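Local coordinates for protein sulfide-quinone reductase (Aquifex aeolicus, PDB 3HYW) that oxidises hydrogen sulfide with a quinone as electron acceptor, using bound FAD and building up polysulfur on its active-site cysteines, at residues Val88-Gln91 / Ser92-Ile96. Numbering follows the deposited sequence.
Sequences VTTQ and SGKKI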
ATOM      1  N   VAL A  88     -25.231 -38.912  27.552  1.00 34.69           N
ATOM      2  CA  VAL A  88     -25.483 -37.480  27.622  1.00 34.84           C
ATOM      3  C   VAL A  88     -26.705 -37.275  28.515  1.00 34.86           C
ATOM      4  O   VAL A  88     -27.687 -38.023  28.423  1.00 34.79           O
ATOM      5  CB  VAL A  88     -25.746 -36.872  26.215  1.00 34.85           C
ATOM      6  CG1 VAL A  88     -25.908 -35.347  26.288  1.00 35.57           C
ATOM      7  CG2 VAL A  88     -24.617 -37.220  25.262  1.00 34.69           C
ATOM      8  N   THR A  89     -26.639 -36.271  29.382  1.00 34.91           N
ATOM      9  CA  THR A  89     -27.767 -35.922  30.231  1.00 35.15           C
ATOM     10  C   THR A  89     -28.256 -34.527  29.877  1.00 35.33           C
ATOM     11  O   THR A  89     -27.459 -33.601  29.750  1.00 35.28           O
ATOM     12  CB  THR A  89     -27.399 -35.991  31.731  1.00 35.14           C
ATOM     13  OG1 THR A  89     -26.610 -37.160  31.978  1.00 35.13           O
ATOM     14  CG2 THR A  89     -28.653 -36.023  32.605  1.00 34.61           C
ATOM     15  N   THR A  90     -29.569 -34.387  29.712  1.00 35.69           N
ATOM     16  CA  THR A  90     -30.166 -33.093  29.393  1.00 36.24           C
ATOM     17  C   THR A  90     -30.500 -32.312  30.663  1.00 36.81           C
ATOM     18  O   THR A  90     -30.421 -32.851  31.770  1.00 36.90           O
ATOM     19  CB  THR A  90     -31.426 -33.238  28.503  1.00 36.07           C
ATOM     20  OG1 THR A  90     -32.429 -33.980  29.205  1.00 36.28           O
ATOM     21  CG2 THR A  90     -31.095 -33.945  27.196  1.00 35.73           C
ATOM     22  N   GLN A  91     -30.880 -31.047  30.492  1.00 37.62           N
ATOM     23  CA  GLN A  91     -31.207 -30.161  31.608  1.00 38.42           C
ATOM     24  C   GLN A  91     -32.349 -30.695  32.487  1.00 38.56           C
ATOM     25  O   GLN A  91     -32.321 -30.531  33.705  1.00 38.57           O
ATOM     26  CB  GLN A  91     -31.523 -28.755  31.088  1.00 38.81           C
ATOM     27  CG  GLN A  91     -31.461 -27.654  32.144  1.00 40.40           C
ATOM     28  CD  GLN A  91     -31.127 -26.284  31.562  1.00 42.92           C
ATOM     29  OE1 GLN A  91     -31.542 -25.940  30.453  1.00 43.10           O
ATOM     30  NE2 GLN A  91     -30.369 -25.492  32.321  1.00 44.07           N
ATOM     31  N   SER A  92     -33.336 -31.341  31.867  1.00 38.83           N
ATOM     32  CA  SER A  92     -34.459 -31.929  32.604  1.00 39.01           C
ATOM     33  C   SER A  92     -34.077 -33.252  33.274  1.00 39.07           C
ATOM     34  O   SER A  92     -34.855 -33.808  34.063  1.00 39.16           O
ATOM     35  CB  SER A  92     -35.672 -32.126  31.691  1.00 39.08           C
ATOM     36  OG  SER A  92     -35.430 -33.144  30.735  1.00 39.29           O
ATOM     37  N   GLY A  93     -32.886 -33.753  32.953  1.00 39.03           N
ATOM     38  CA  GLY A  93     -32.336 -34.940  33.601  1.00 38.92           C
ATOM     39  C   GLY A  93     -32.431 -36.219  32.798  1.00 38.87           C
ATOM     40  O   GLY A  93     -32.035 -37.280  33.276  1.00 38.70           O
ATOM     41  N   LYS A  94     -32.949 -36.121  31.576  1.00 39.02           N
ATOM     42  CA  LYS A  94     -33.069 -37.272  30.681  1.00 39.36           C
ATOM     43  C   LYS A  94     -31.689 -37.820  30.282  1.00 39.40           C
ATOM     44  O   LYS A  94     -30.824 -37.069  29.833  1.00 39.29           O
ATOM     45  CB  LYS A  94     -33.886 -36.894  29.437  1.00 39.22           C
ATOM     46  CG  LYS A  94     -34.109 -38.032  28.465  1.00 39.45           C
ATOM     47  CD  LYS A  94     -34.777 -37.558  27.173  1.00 39.95           C
ATOM     48  CE  LYS A  94     -35.084 -38.741  26.251  1.00 40.78           C
ATOM     49  NZ  LYS A  94     -35.876 -39.804  26.944  1.00 41.19           N
ATOM     50  N   LYS A  95     -31.496 -39.127  30.461  1.00 39.39           N
ATOM     51  CA  LYS A  95     -30.243 -39.791  30.107  1.00 39.59           C
ATOM     52  C   LYS A  95     -30.348 -40.452  28.743  1.00 39.33           C
ATOM     53  O   LYS A  95     -31.200 -41.317  28.522  1.00 39.53           O
ATOM     54  CB  LYS A  95     -29.861 -40.847  31.148  1.00 39.71           C
ATOM     55  CG  LYS A  95     -29.397 -40.303  32.484  1.00 41.12           C
ATOM     56  CD  LYS A  95     -27.901 -40.015  32.500  1.00 42.19           C
ATOM     57  CE  LYS A  95     -27.417 -39.786  33.927  1.00 43.17           C
ATOM     58  NZ  LYS A  95     -26.060 -39.180  33.969  1.00 42.79           N
ATOM     59  N   ILE A  96     -29.467 -40.052  27.836  1.00 39.02           N
ATOM     60  CA  ILE A  96     -29.433 -40.592  26.483  1.00 38.74           C
ATOM     61  C   ILE A  96     -28.100 -41.306  26.267  1.00 38.43           C
ATOM     62  O   ILE A  96     -27.031 -40.709  26.410  1.00 38.47           O
ATOM     63  CB  ILE A  96     -29.642 -39.473  25.427  1.00 38.76           C
ATOM     64  CG1 ILE A  96     -30.995 -38.793  25.647  1.00 39.20           C
ATOM     65  CG2 ILE A  96     -29.593 -40.034  24.013  1.00 38.96           C
ATOM     66  CD1 ILE A  96     -30.937 -37.303  25.668  1.00 40.53           C
TER
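Lys95 reaches across the hairpin to Thr89, its neighbour in a non-hydrogen-bonded antiparallel pair, and its ammonium NZ donates to Thr89 OG1 at 2.9 Å. From CB the lysine chain first bends about CB-CG (chi2 -87°), which brings it back over the threonine; CD then passes 3.2 Å from Thr89 OG1, CE stays beside the same oxygen, and NZ ends on it, so three successive atoms lie against one hydroxyl. Thr89 offers that hydroxyl because OG1 sits beside its backbone N, while CG2, opposite the N, reaches toward the turn and rests 3.7 Å from Gly93 O. A valine at Thr89 would probably leave the lysine ammonium without this acceptor and let the end of its chain swing away. One step farther from the turn, Val88 N bonds to Ile96 O and Ile96 N to Val88 O, both 2.8 Å and nearly straight. This beta hairpin supplies two of the three strands of a small antiparallel sheet within the FAD-binding Rossmann-type region, with 87-90 in the middle between 95-97 and 78-82. It closes through a type I turn, Thr90 to Gly93, with a G1 beta bulge: Gly93 has positive phi (102°), where a beta carbon would collide with the carbonyl oxygen of Ser92; its N bonds to Thr90 O, bent and well above the carbonyl plane, and Thr90 N donates to Lys94 O at 3.0 Å. The Thr90 hydroxyl lies alongside Lys94 CB and receives a weak bond from Lys94 N; Glu76 gathers both this hydroxyl, weakly, and Ser92 OG. On the face holding Val88 and Ile96, Thr90 CG2 meets Ile96 CD1 at 3.7 Å with the side chains nearly perpendicular, and Ile96 continues onto His4 and Val6 of strand 4-8.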